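Local coordinates for transcriptional regulator, putative, Mar family (Thermotoga maritima, PDB 2ETH), which probably binds DNA as a transcription factor of the MarR family, a dimeric regulator built around winged helix-turn-helix domains, at residues T44-A49 with D80-R85; L51-F56 with V102-K107; S31-N36 with E120-S125. All blocks are in the same frame, centred on the assembly; numbering follows the deposited sequence.

Interaction 1 (T44-A49 with D80-R85)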
ATOM      1  N   THR A  44       3.293  -7.744  -2.522  1.00 49.59           N
ATOM      2  CA  THR A  44       3.517  -6.417  -1.983  1.00 49.84           C
ATOM      3  C   THR A  44       4.959  -5.931  -2.246  1.00 49.33           C
ATOM      4  O   THR A  44       5.152  -4.834  -2.756  1.00 50.23           O
ATOM      5  CB  THR A  44       3.149  -6.373  -0.457  1.00 50.17           C
ATOM      6  OG1 THR A  44       3.973  -7.291   0.272  1.00 50.34           O
ATOM      7  CG2 THR A  44       1.672  -6.764  -0.233  1.00 49.57           C
ATOM      8  N   THR A  45       5.973  -6.749  -1.961  1.00 49.24           N
ATOM      9  CA  THR A  45       7.356  -6.273  -2.092  1.00 49.27           C
ATOM     10  C   THR A  45       7.818  -6.264  -3.563  1.00 48.50           C
ATOM     11  O   THR A  45       8.673  -5.474  -3.938  1.00 48.08           O
ATOM     12  CB  THR A  45       8.345  -7.006  -1.162  1.00 49.60           C
ATOM     13  OG1 THR A  45       8.397  -8.372  -1.516  1.00 52.19           O
ATOM     14  CG2 THR A  45       7.902  -6.921   0.338  1.00 50.32           C
ATOM     15  N   GLU A  46       7.207  -7.097  -4.399  1.00 47.79           N
ATOM     16  CA  GLU A  46       7.404  -7.010  -5.857  1.00 47.13           C
ATOM     17  C   GLU A  46       6.987  -5.661  -6.377  1.00 45.91           C
ATOM     18  O   GLU A  46       7.681  -5.059  -7.205  1.00 43.92           O
ATOM     19  CB  GLU A  46       6.540  -8.058  -6.599  1.00 47.04           C
ATOM     20  CG  GLU A  46       7.147  -9.410  -6.857  1.00 48.24           C
ATOM     21  CD  GLU A  46       6.085 -10.428  -7.282  1.00 50.03           C
ATOM     22  OE1 GLU A  46       5.134 -10.023  -8.006  1.00 53.71           O
ATOM     23  OE2 GLU A  46       6.187 -11.630  -6.879  1.00 52.71           O
ATOM     24  N   LEU A  47       5.781  -5.246  -5.986  1.00 46.01           N
ATOM     25  CA  LEU A  47       5.244  -3.941  -6.420  1.00 46.70           C
ATOM     26  C   LEU A  47       6.102  -2.781  -5.917  1.00 46.00           C
ATOM     27  O   LEU A  47       6.331  -1.825  -6.601  1.00 46.69           O
ATOM     28  CB  LEU A  47       3.791  -3.748  -5.941  1.00 47.48           C
ATOM     29  CG  LEU A  47       3.154  -2.394  -6.316  1.00 48.52           C
ATOM     30  CD1 LEU A  47       3.176  -2.171  -7.888  1.00 47.87           C
ATOM     31  CD2 LEU A  47       1.735  -2.324  -5.732  1.00 46.29           C
ATOM     32  N   TYR A  48       6.587  -2.897  -4.708  1.00 47.19           N
ATOM     33  CA  TYR A  48       7.400  -1.867  -4.081  1.00 47.66           C
ATOM     34  C   TYR A  48       8.719  -1.700  -4.841  1.00 46.48           C
ATOM     35  O   TYR A  48       9.135  -0.557  -5.182  1.00 46.68           O
ATOM     36  CB  TYR A  48       7.614  -2.284  -2.597  1.00 50.77           C
ATOM     37  CG  TYR A  48       8.097  -1.197  -1.674  1.00 53.17           C
ATOM     38  CD1 TYR A  48       7.666   0.122  -1.823  1.00 57.67           C
ATOM     39  CD2 TYR A  48       9.000  -1.470  -0.653  1.00 57.27           C
ATOM     40  CE1 TYR A  48       8.115   1.145  -0.977  1.00 56.53           C
ATOM     41  CE2 TYR A  48       9.451  -0.430   0.207  1.00 57.76           C
ATOM     42  CZ  TYR A  48       8.986   0.861   0.008  1.00 55.19           C
ATOM     43  OH  TYR A  48       9.409   1.875   0.793  1.00 57.34           O
ATOM     44  N   ALA A  49       9.366  -2.821  -5.166  1.00 44.47           N
ATOM     45  CA  ALA A  49      10.612  -2.771  -5.950  1.00 43.72           C
ATOM     46  C   ALA A  49      10.364  -2.282  -7.393  1.00 42.85           C
ATOM     47  O   ALA A  49      11.167  -1.538  -7.940  1.00 42.31           O
ATOM     48  CB  ALA A  49      11.335  -4.105  -5.936  1.00 42.51           C
ATOM     49  N   ASP A  80      13.952 -11.569  -9.856  1.00 43.22           N
ATOM     50  CA  ASP A  80      13.659 -12.749 -10.710  1.00 43.35           C
ATOM     51  C   ASP A  80      12.143 -12.871 -10.940  1.00 43.02           C
ATOM     52  O   ASP A  80      11.686 -13.191 -12.038  1.00 42.75           O
ATOM     53  CB  ASP A  80      14.192 -14.088 -10.124  1.00 44.14           C
ATOM     54  CG  ASP A  80      15.695 -14.325 -10.395  1.00 44.09           C
ATOM     55  N   SER A  81      11.350 -12.596  -9.918  1.00 42.54           N
ATOM     56  CA  SER A  81       9.908 -12.700 -10.097  1.00 42.76           C
ATOM     57  C   SER A  81       9.343 -11.622 -11.018  1.00 41.68           C
ATOM     58  O   SER A  81       8.528 -11.885 -11.858  1.00 40.80           O
ATOM     59  CB  SER A  81       9.182 -12.693  -8.775  1.00 42.59           C
ATOM     60  OG  SER A  81       7.973 -12.019  -8.994  1.00 46.39           O
ATOM     61  N   LEU A  82       9.802 -10.401 -10.848  1.00 42.16           N
ATOM     62  CA  LEU A  82       9.433  -9.293 -11.731  1.00 42.20           C
ATOM     63  C   LEU A  82       9.873  -9.577 -13.144  1.00 41.50           C
ATOM     64  O   LEU A  82       9.221  -9.234 -14.111  1.00 41.02           O
ATOM     65  CB  LEU A  82      10.085  -7.989 -11.244  1.00 41.78           C
ATOM     66  CG  LEU A  82       9.431  -7.367 -10.015  1.00 43.89           C
ATOM     67  CD1 LEU A  82      10.240  -6.166  -9.537  1.00 39.03           C
ATOM     68  CD2 LEU A  82       7.925  -6.968 -10.361  1.00 43.04           C
ATOM     69  N   GLU A  83      10.995 -10.235 -13.251  1.00 42.70           N
ATOM     70  CA  GLU A  83      11.515 -10.625 -14.566  1.00 44.43           C
ATOM     71  C   GLU A  83      10.682 -11.671 -15.263  1.00 43.52           C
ATOM     72  O   GLU A  83      10.499 -11.583 -16.461  1.00 43.47           O
ATOM     73  CB  GLU A  83      12.946 -11.074 -14.424  1.00 45.11           C
ATOM     74  CG  GLU A  83      13.699 -11.207 -15.702  1.00 50.01           C
ATOM     75  CD  GLU A  83      15.215 -11.120 -15.460  1.00 57.70           C
ATOM     76  OE1 GLU A  83      15.589 -10.896 -14.256  1.00 60.35           O
ATOM     77  OE2 GLU A  83      16.004 -11.237 -16.463  1.00 58.55           O
ATOM     78  N   LYS A  84      10.126 -12.621 -14.525  1.00 43.94           N
ATOM     79  CA  LYS A  84       9.311 -13.617 -15.180  1.00 44.66           C
ATOM     80  C   LYS A  84       7.910 -13.163 -15.476  1.00 45.03           C
ATOM     81  O   LYS A  84       7.296 -13.751 -16.358  1.00 45.76           O
ATOM     82  CB  LYS A  84       9.395 -15.012 -14.549  1.00 45.23           C
ATOM     83  CG  LYS A  84       8.962 -15.218 -13.123  1.00 46.40           C
ATOM     84  CD  LYS A  84       9.566 -16.570 -12.605  1.00 45.08           C
ATOM     85  N   ARG A  85       7.434 -12.073 -14.848  1.00 44.82           N
ATOM     86  CA  ARG A  85       6.204 -11.400 -15.305  1.00 44.49           C
ATOM     87  C   ARG A  85       6.495 -10.463 -16.493  1.00 42.91           C
ATOM     88  O   ARG A  85       5.579  -9.870 -17.057  1.00 41.39           O
ATOM     89  CB  ARG A  85       5.516 -10.577 -14.214  1.00 44.27           C
ATOM     90  CG  ARG A  85       5.500 -11.158 -12.847  1.00 46.63           C
ATOM     91  CD  ARG A  85       4.947 -10.163 -11.812  1.00 47.91           C
ATOM     92  NE  ARG A  85       3.631 -10.614 -11.371  1.00 52.67           N
ATOM     93  CZ  ARG A  85       3.402 -11.463 -10.369  1.00 53.48           C
ATOM     94  NH1 ARG A  85       4.389 -11.964  -9.648  1.00 56.48           N
ATOM     95  NH2 ARG A  85       2.166 -11.812 -10.079  1.00 53.34           N
TER
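With chi2 near trans (166°), Glu46 runs out extended from helix 44-56 and delivers its carboxylate to the C-terminal end of helix 72-84. Arg85 bends its chain at chi3 (109°) to meet it, and the two side chains cross at about a right angle. The salt bridge is short, Glu46 OE1 to Arg85 NH1 2.6 Å. It is not a flat, two-pronged pairing: OE1 lies over one face of the guanidinium, and the two planar groups are turned 43° apart. The second carboxylate oxygen goes to the preceding turn, where Ser81 OG donates a hydrogen bond to Glu46 OE2 (2.8 Å) from above the carboxylate plane. The same OG sits at the edge of the guanidinium, in its plane. Van der Waals contacts run alongside the polar group: both methyls of Leu82 lie against the backbone carbonyl oxygen of Glu46, with Leu82 CD1 3.6 Å from Glu46 O, and CD1 also makes an apolar contact with Ala49 CB at 4.3 Å. Locally, the axes of 44-49 and 80-84 cross nearly perpendicularly, 10.2 Å apart at closest approach. In MarR proteins the helix equivalent to 72-84 is the DNA-recognition helix of the winged helix-turn-helix, and this contact ties its C-terminal end to helix 44-56. Arg85 NH2 forms a second salt bridge with Asp41, and Glu46 OE1 takes a weak hydrogen bond from Lys43 N. The buried carboxylate thus has each oxygen held by a different residue of the 80-85 segment, which fixes its rotation. The arginine and the serine donor should favour its ionised form, while the positive charge of Arg85, shared between two acids, is probably largely compensated.

Interaction 2 (L51-F56 with V102-K107); sequences LYVALF and VVLTEK
Val53 and Leu104 make the apolar heart of this contact, their side chains lying alongside each other and running in opposing directions. Val53 CG1, set anti to the backbone N (chi1 174°), meets Leu104 CD1 at 3.5 Å. The other leucine methyl, CD2, rests on the next residue of the helix, 3.7 Å from Ala54 CB, so the two branches of Leu104 straddle neighbouring positions of helix 44-56. A second kind of contact joins side chain to backbone: Val53 CG1 lies 3.6 Å from Val102 O and also comes near Val103 CA, which brings the valine close against the strand's main chain. Polar side chains take no part between the two segments. Locally the axis of 51-56 passes that of strand 102-104 at 71°, 8.3 Å away at closest approach. Strand 100-104 pairs antiparallel with strand 88-92 in the hairpin that forms the wing of the winged-helix fold, and Leu104 packs on Val88 of its partner strand. Val102 also touches Met61 and Ile64 of helix 61-67, while Ala54 also touches Phe112 of the long helix 106-127, whose N-cap is Thr105.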
ATOM      1  N   LEU A  51       7.901  -0.187  -8.491  1.00 44.24           N
ATOM      2  CA  LEU A  51       7.701   1.290  -8.432  1.00 43.94           C
ATOM      3  C   LEU A  51       8.967   2.075  -8.126  1.00 43.65           C
ATOM      4  O   LEU A  51       9.220   3.147  -8.718  1.00 43.55           O
ATOM      5  CB  LEU A  51       6.622   1.650  -7.429  1.00 44.51           C
ATOM      6  CG  LEU A  51       5.192   1.216  -7.800  1.00 45.73           C
ATOM      7  CD1 LEU A  51       4.260   1.384  -6.580  1.00 44.33           C
ATOM      8  CD2 LEU A  51       4.699   2.033  -9.019  1.00 46.47           C
ATOM      9  N   TYR A  52       9.784   1.552  -7.235  1.00 43.49           N
ATOM     10  CA  TYR A  52      11.048   2.201  -6.932  1.00 43.60           C
ATOM     11  C   TYR A  52      11.819   2.398  -8.219  1.00 43.38           C
ATOM     12  O   TYR A  52      12.198   3.514  -8.530  1.00 44.15           O
ATOM     13  CB  TYR A  52      11.837   1.381  -5.912  1.00 44.63           C
ATOM     14  CG  TYR A  52      13.174   1.955  -5.532  1.00 45.90           C
ATOM     15  CD1 TYR A  52      13.285   3.290  -5.172  1.00 47.65           C
ATOM     16  CD2 TYR A  52      14.327   1.165  -5.516  1.00 44.50           C
ATOM     17  CE1 TYR A  52      14.510   3.845  -4.800  1.00 47.55           C
ATOM     18  CE2 TYR A  52      15.545   1.703  -5.147  1.00 46.76           C
ATOM     19  CZ  TYR A  52      15.619   3.075  -4.789  1.00 48.65           C
ATOM     20  OH  TYR A  52      16.804   3.710  -4.453  1.00 49.86           O
ATOM     21  N   VAL A  53      12.011   1.343  -9.003  1.00 42.81           N
ATOM     22  CA  VAL A  53      12.676   1.489 -10.319  1.00 42.80           C
ATOM     23  C   VAL A  53      11.877   2.302 -11.342  1.00 43.36           C
ATOM     24  O   VAL A  53      12.454   3.083 -12.094  1.00 43.21           O
ATOM     25  CB  VAL A  53      13.116   0.061 -10.949  1.00 43.81           C
ATOM     26  CG1 VAL A  53      13.683   0.217 -12.400  1.00 40.65           C
ATOM     27  CG2 VAL A  53      14.132  -0.615 -10.041  1.00 39.48           C
ATOM     28  N   ALA A  54      10.554   2.111 -11.388  1.00 43.64           N
ATOM     29  CA  ALA A  54       9.709   2.840 -12.337  1.00 43.48           C
ATOM     30  C   ALA A  54       9.698   4.318 -12.044  1.00 44.64           C
ATOM     31  O   ALA A  54       9.625   5.111 -12.973  1.00 44.94           O
ATOM     32  CB  ALA A  54       8.285   2.286 -12.344  1.00 42.05           C
ATOM     33  N   LEU A  55       9.752   4.700 -10.758  1.00 46.52           N
ATOM     34  CA  LEU A  55       9.674   6.130 -10.345  1.00 46.97           C
ATOM     35  C   LEU A  55      11.013   6.821 -10.322  1.00 47.37           C
ATOM     36  O   LEU A  55      11.100   7.965 -10.731  1.00 48.17           O
ATOM     37  CB  LEU A  55       9.040   6.315  -8.977  1.00 46.84           C
ATOM     38  CG  LEU A  55       7.540   6.177  -8.950  1.00 47.04           C
ATOM     39  CD1 LEU A  55       7.158   6.145  -7.471  1.00 46.56           C
ATOM     40  CD2 LEU A  55       6.872   7.320  -9.738  1.00 43.14           C
ATOM     41  N   PHE A  56      12.050   6.119  -9.874  1.00 48.01           N
ATOM     42  CA  PHE A  56      13.366   6.723  -9.674  1.00 48.12           C
ATOM     43  C   PHE A  56      14.490   6.200 -10.561  1.00 48.32           C
ATOM     44  O   PHE A  56      15.669   6.540 -10.368  1.00 48.48           O
ATOM     45  CB  PHE A  56      13.722   6.590  -8.202  1.00 48.99           C
ATOM     46  CG  PHE A  56      12.847   7.431  -7.319  1.00 48.97           C
ATOM     47  CD1 PHE A  56      12.994   8.830  -7.321  1.00 48.22           C
ATOM     48  CD2 PHE A  56      11.858   6.845  -6.526  1.00 46.54           C
ATOM     49  CE1 PHE A  56      12.163   9.630  -6.538  1.00 49.76           C
ATOM     50  CE2 PHE A  56      11.027   7.641  -5.697  1.00 46.77           C
ATOM     51  CZ  PHE A  56      11.158   9.007  -5.697  1.00 48.61           C
ATOM     52  N   VAL A 102      18.858  -3.008 -12.805  1.00 42.72           N
ATOM     53  CA  VAL A 102      17.521  -3.407 -13.131  1.00 41.97           C
ATOM     54  C   VAL A 102      16.890  -2.201 -13.887  1.00 42.14           C
ATOM     55  O   VAL A 102      16.891  -1.075 -13.416  1.00 42.50           O
ATOM     56  CB  VAL A 102      16.726  -3.827 -11.849  1.00 41.97           C
ATOM     57  CG1 VAL A 102      15.421  -4.481 -12.206  1.00 42.32           C
ATOM     58  CG2 VAL A 102      17.508  -4.796 -11.001  1.00 40.99           C
ATOM     59  N   VAL A 103      16.379  -2.457 -15.072  1.00 41.09           N
ATOM     60  CA  VAL A 103      15.672  -1.477 -15.850  1.00 40.22           C
ATOM     61  C   VAL A 103      14.297  -2.081 -16.225  1.00 40.57           C
ATOM     62  O   VAL A 103      14.107  -3.281 -16.227  1.00 39.26           O
ATOM     63  CB  VAL A 103      16.477  -1.103 -17.106  1.00 40.25           C
ATOM     64  CG1 VAL A 103      17.855  -0.543 -16.709  1.00 38.44           C
ATOM     65  CG2 VAL A 103      16.619  -2.311 -18.042  1.00 38.05           C
ATOM     66  N   LEU A 104      13.358  -1.220 -16.553  1.00 41.17           N
ATOM     67  CA  LEU A 104      12.024  -1.629 -17.001  1.00 41.95           C
ATOM     68  C   LEU A 104      12.074  -2.182 -18.425  1.00 42.29           C
ATOM     69  O   LEU A 104      12.822  -1.710 -19.262  1.00 43.68           O
ATOM     70  CB  LEU A 104      11.047  -0.423 -16.919  1.00 41.30           C
ATOM     71  CG  LEU A 104      10.167  -0.274 -15.655  1.00 43.16           C
ATOM     72  CD1 LEU A 104      10.853  -0.626 -14.320  1.00 42.71           C
ATOM     73  CD2 LEU A 104       9.506   1.111 -15.591  1.00 41.68           C
ATOM     74  N   THR A 105      11.266  -3.195 -18.719  1.00 42.71           N
ATOM     75  CA  THR A 105      11.062  -3.595 -20.106  1.00 41.65           C
ATOM     76  C   THR A 105      10.127  -2.620 -20.780  1.00 41.86           C
ATOM     77  O   THR A 105       9.725  -1.687 -20.187  1.00 42.53           O
ATOM     78  CB  THR A 105      10.515  -4.989 -20.165  1.00 41.15           C
ATOM     79  OG1 THR A 105       9.302  -5.042 -19.381  1.00 41.69           O
ATOM     80  CG2 THR A 105      11.583  -5.927 -19.633  1.00 37.20           C
ATOM     81  N   GLU A 106       9.788  -2.839 -22.033  1.00 43.30           N
ATOM     82  CA  GLU A 106       8.760  -2.070 -22.688  1.00 43.53           C
ATOM     83  C   GLU A 106       7.437  -2.231 -22.003  1.00 44.06           C
ATOM     84  O   GLU A 106       6.685  -1.257 -21.856  1.00 44.29           O
ATOM     85  CB  GLU A 106       8.594  -2.515 -24.134  1.00 44.04           C
ATOM     86  CG  GLU A 106       7.585  -1.638 -24.887  1.00 44.22           C
ATOM     87  CD  GLU A 106       7.832  -1.551 -26.365  1.00 47.11           C
ATOM     88  OE1 GLU A 106       8.818  -2.141 -26.852  1.00 47.49           O
ATOM     89  OE2 GLU A 106       7.036  -0.857 -27.052  1.00 51.68           O
ATOM     90  N   LYS A 107       7.140  -3.472 -21.626  1.00 44.24           N
ATOM     91  CA  LYS A 107       5.905  -3.804 -20.951  1.00 44.91           C
ATOM     92  C   LYS A 107       5.882  -3.232 -19.550  1.00 45.03           C
ATOM     93  O   LYS A 107       4.811  -2.958 -19.017  1.00 44.04           O
ATOM     94  CB  LYS A 107       5.723  -5.325 -20.881  1.00 45.66           C
ATOM     95  CG  LYS A 107       4.587  -5.789 -20.008  1.00 47.24           C
ATOM     96  CD  LYS A 107       4.508  -7.289 -20.011  1.00 51.52           C
ATOM     97  CE  LYS A 107       3.584  -7.831 -18.940  1.00 52.31           C
ATOM     98  NZ  LYS A 107       3.461  -9.303 -19.143  1.00 52.53           N
TER

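Interaction 3 (S31-N36 with E120-S125); sequences SYLPSN and ESLLKS
Leu122 is met by two consecutive loop residues, Tyr32 and Leu33. Its CD2 methyl touches Leu33 CD1 at 3.7 Å, the two leucine side chains crossing at a slant. Tyr32 and Leu122 cross at about a right angle, with the isobutyl end beside the base of the tyrosine; the very short carbon spacing modelled there is doubtful. The main chain joins in through a CA-H...O contact, Leu122 CA to Tyr32 O, 3.5 Å. To one side, Pro34 CD lies 3.8 Å from Ser121 OG. To the other, one turn further along the helix, Ser125 CB approaches Tyr32 CD1 obliquely at 4.2 Å. In the next shell, Ser125 OG bonds back to Ser121 O (3.2 Å), a carbonyl that also accepts from Ser125 N; chi1 of -65° turns the hydroxyl back to its own helix, while CB is what nears the ring. Leu33 and Pro34 also touch Asn118, one turn earlier on helix 106-127, and Tyr32 packs on Leu149 of the second subunit. Downstream, Asn36 caps helix 37-41 through its OD1 and the N of Glu38. The link between helices 15-30 and 37-41 therefore lies on the long helix through van der Waals contact and a weak CA-H...O approach, a surface attachment with the hydroxyl of Ser125 satisfied within its own helix.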
ATOM      1  N   SER A  31     -11.909   3.130  -4.475  1.00 57.82           N
ATOM      2  CA  SER A  31     -13.069   3.312  -5.328  1.00 57.65           C
ATOM      3  C   SER A  31     -12.879   4.460  -6.305  1.00 57.86           C
ATOM      4  O   SER A  31     -13.694   4.624  -7.208  1.00 57.80           O
ATOM      5  CB  SER A  31     -14.344   3.522  -4.475  1.00 57.79           C
ATOM      6  OG  SER A  31     -14.136   4.432  -3.403  1.00 56.62           O
ATOM      7  N   TYR A  32     -11.816   5.247  -6.125  1.00 58.00           N
ATOM      8  CA  TYR A  32     -11.501   6.389  -7.011  1.00 58.26           C
ATOM      9  C   TYR A  32     -10.391   6.089  -8.029  1.00 58.12           C
ATOM     10  O   TYR A  32     -10.122   6.915  -8.907  1.00 58.18           O
ATOM     11  CB  TYR A  32     -11.058   7.590  -6.173  1.00 58.68           C
ATOM     12  CG  TYR A  32     -12.109   8.195  -5.262  1.00 59.50           C
ATOM     13  CD1 TYR A  32     -13.402   8.439  -5.717  1.00 59.85           C
ATOM     14  CD2 TYR A  32     -11.788   8.575  -3.957  1.00 60.12           C
ATOM     15  CE1 TYR A  32     -14.346   9.004  -4.900  1.00 60.37           C
ATOM     16  CE2 TYR A  32     -12.726   9.153  -3.131  1.00 59.99           C
ATOM     17  CZ  TYR A  32     -14.007   9.365  -3.608  1.00 60.41           C
ATOM     18  OH  TYR A  32     -14.970   9.933  -2.798  1.00 60.60           O
ATOM     19  N   LEU A  33      -9.776   4.905  -7.900  1.00 58.00           N
ATOM     20  CA  LEU A  33      -8.561   4.508  -8.614  1.00 57.73           C
ATOM     21  C   LEU A  33      -8.858   3.319  -9.533  1.00 57.66           C
ATOM     22  O   LEU A  33      -9.053   2.197  -9.064  1.00 57.20           O
ATOM     23  CB  LEU A  33      -7.487   4.108  -7.590  1.00 57.98           C
ATOM     24  CG  LEU A  33      -6.049   3.747  -8.013  1.00 58.14           C
ATOM     25  CD1 LEU A  33      -5.267   4.973  -8.423  1.00 57.04           C
ATOM     26  CD2 LEU A  33      -5.311   3.021  -6.873  1.00 57.30           C
ATOM     27  N   PRO A  34      -8.888   3.548 -10.848  1.00 58.14           N
ATOM     28  CA  PRO A  34      -9.113   2.444 -11.797  1.00 58.64           C
ATOM     29  C   PRO A  34      -8.206   1.212 -11.546  1.00 59.22           C
ATOM     30  O   PRO A  34      -7.020   1.356 -11.187  1.00 58.73           O
ATOM     31  CB  PRO A  34      -8.783   3.070 -13.157  1.00 58.50           C
ATOM     32  CG  PRO A  34      -8.948   4.541 -12.959  1.00 58.86           C
ATOM     33  CD  PRO A  34      -8.687   4.843 -11.521  1.00 58.09           C
ATOM     34  N   SER A  35      -8.758   0.019 -11.754  1.00 60.41           N
ATOM     35  CA  SER A  35      -8.035  -1.225 -11.472  1.00 61.25           C
ATOM     36  C   SER A  35      -7.023  -1.572 -12.568  1.00 62.08           C
ATOM     37  O   SER A  35      -6.932  -0.882 -13.589  1.00 61.52           O
ATOM     38  CB  SER A  35      -9.024  -2.375 -11.247  1.00 61.36           C
ATOM     39  OG  SER A  35      -9.598  -2.841 -12.467  1.00 62.31           O
ATOM     40  N   ASN A  36      -6.267  -2.650 -12.330  1.00 63.74           N
ATOM     41  CA  ASN A  36      -5.179  -3.122 -13.223  1.00 64.61           C
ATOM     42  C   ASN A  36      -4.907  -4.618 -12.951  1.00 64.48           C
ATOM     43  O   ASN A  36      -4.683  -5.016 -11.806  1.00 64.63           O
ATOM     44  CB  ASN A  36      -3.915  -2.213 -13.035  1.00 64.82           C
ATOM     45  CG  ASN A  36      -2.572  -2.875 -13.512  1.00 67.42           C
ATOM     46  OD1 ASN A  36      -2.543  -3.646 -14.495  1.00 70.78           O
ATOM     47  ND2 ASN A  36      -1.464  -2.586 -12.784  1.00 66.12           N
ATOM     48  N   GLU A 120      -3.363   9.710 -11.566  1.00 50.00           N
ATOM     49  CA  GLU A 120      -3.805  11.010 -11.990  1.00 51.08           C
ATOM     50  C   GLU A 120      -5.334  11.178 -11.935  1.00 50.59           C
ATOM     51  O   GLU A 120      -5.843  12.208 -11.450  1.00 51.00           O
ATOM     52  CB  GLU A 120      -3.305  11.282 -13.386  1.00 51.24           C
ATOM     53  CG  GLU A 120      -3.209  12.729 -13.620  1.00 56.61           C
ATOM     54  CD  GLU A 120      -2.654  13.061 -14.961  1.00 63.11           C
ATOM     55  OE1 GLU A 120      -2.349  12.094 -15.735  1.00 67.65           O
ATOM     56  OE2 GLU A 120      -2.542  14.291 -15.230  1.00 65.63           O
ATOM     57  N   SER A 121      -6.035  10.174 -12.435  1.00 49.55           N
ATOM     58  CA  SER A 121      -7.471  10.024 -12.263  1.00 50.06           C
ATOM     59  C   SER A 121      -7.986  10.083 -10.794  1.00 50.22           C
ATOM     60  O   SER A 121      -8.892  10.846 -10.479  1.00 50.68           O
ATOM     61  CB  SER A 121      -7.891   8.703 -12.905  1.00 49.97           C
ATOM     62  OG  SER A 121      -9.242   8.444 -12.624  1.00 52.15           O
ATOM     63  N   LEU A 122      -7.413   9.292  -9.894  1.00 50.26           N
ATOM     64  CA  LEU A 122      -7.722   9.400  -8.464  1.00 50.10           C
ATOM     65  C   LEU A 122      -7.480  10.838  -7.906  1.00 50.42           C
ATOM     66  O   LEU A 122      -8.265  11.370  -7.133  1.00 51.22           O
ATOM     67  CB  LEU A 122      -6.848   8.394  -7.721  1.00 49.87           C
ATOM     68  CG  LEU A 122      -6.686   8.505  -6.202  1.00 50.50           C
ATOM     69  CD1 LEU A 122      -8.027   8.332  -5.561  1.00 50.94           C
ATOM     70  CD2 LEU A 122      -5.679   7.466  -5.684  1.00 49.82           C
ATOM     71  N   LEU A 123      -6.368  11.431  -8.287  1.00 50.37           N
ATOM     72  CA  LEU A 123      -5.983  12.796  -7.909  1.00 50.57           C
ATOM     73  C   LEU A 123      -7.042  13.807  -8.383  1.00 50.10           C
ATOM     74  O   LEU A 123      -7.476  14.636  -7.626  1.00 49.87           O
ATOM     75  CB  LEU A 123      -4.653  13.127  -8.590  1.00 51.05           C
ATOM     76  CG  LEU A 123      -3.490  13.822  -7.894  1.00 53.30           C
ATOM     77  CD1 LEU A 123      -2.837  14.730  -8.940  1.00 53.47           C
ATOM     78  CD2 LEU A 123      -3.902  14.650  -6.648  1.00 54.97           C
ATOM     79  N   LYS A 124      -7.464  13.705  -9.641  1.00 49.88           N
ATOM     80  CA  LYS A 124      -8.506  14.564 -10.160  1.00 49.54           C
ATOM     81  C   LYS A 124      -9.800  14.385  -9.334  1.00 48.66           C
ATOM     82  O   LYS A 124     -10.347  15.349  -8.859  1.00 48.61           O
ATOM     83  CB  LYS A 124      -8.737  14.313 -11.651  1.00 49.14           C
ATOM     84  N   SER A 125     -10.264  13.150  -9.155  1.00 47.83           N
ATOM     85  CA  SER A 125     -11.385  12.855  -8.254  1.00 46.57           C
ATOM     86  C   SER A 125     -11.277  13.407  -6.845  1.00 45.55           C
ATOM     87  O   SER A 125     -12.257  13.846  -6.287  1.00 47.00           O
ATOM     88  CB  SER A 125     -11.547  11.352  -8.121  1.00 46.35           C
ATOM     89  OG  SER A 125     -11.911  10.821  -9.350  1.00 47.64           O
TER

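Interactions 1 and 2 share helix 44-56: one sets it against the end of helix 72-84, the other against strand 100-104, and they meet where Lys107 NZ probably bonds Arg85 O. Interaction 1 is the buried one and pairs charges inside the fold; interaction 2, partly buried, joins apolar side chains, with no charged or polar side chain between its segments. Interaction 3 lies at the surface, its centre 23 Å from that of interaction 1, and relies on van der Waals contacts of a loop with a helix. Helix 106-127 connects it to interaction 2, whose 102-107 segment includes the start of that helix. Each of the three contact regions also reaches the second subunit.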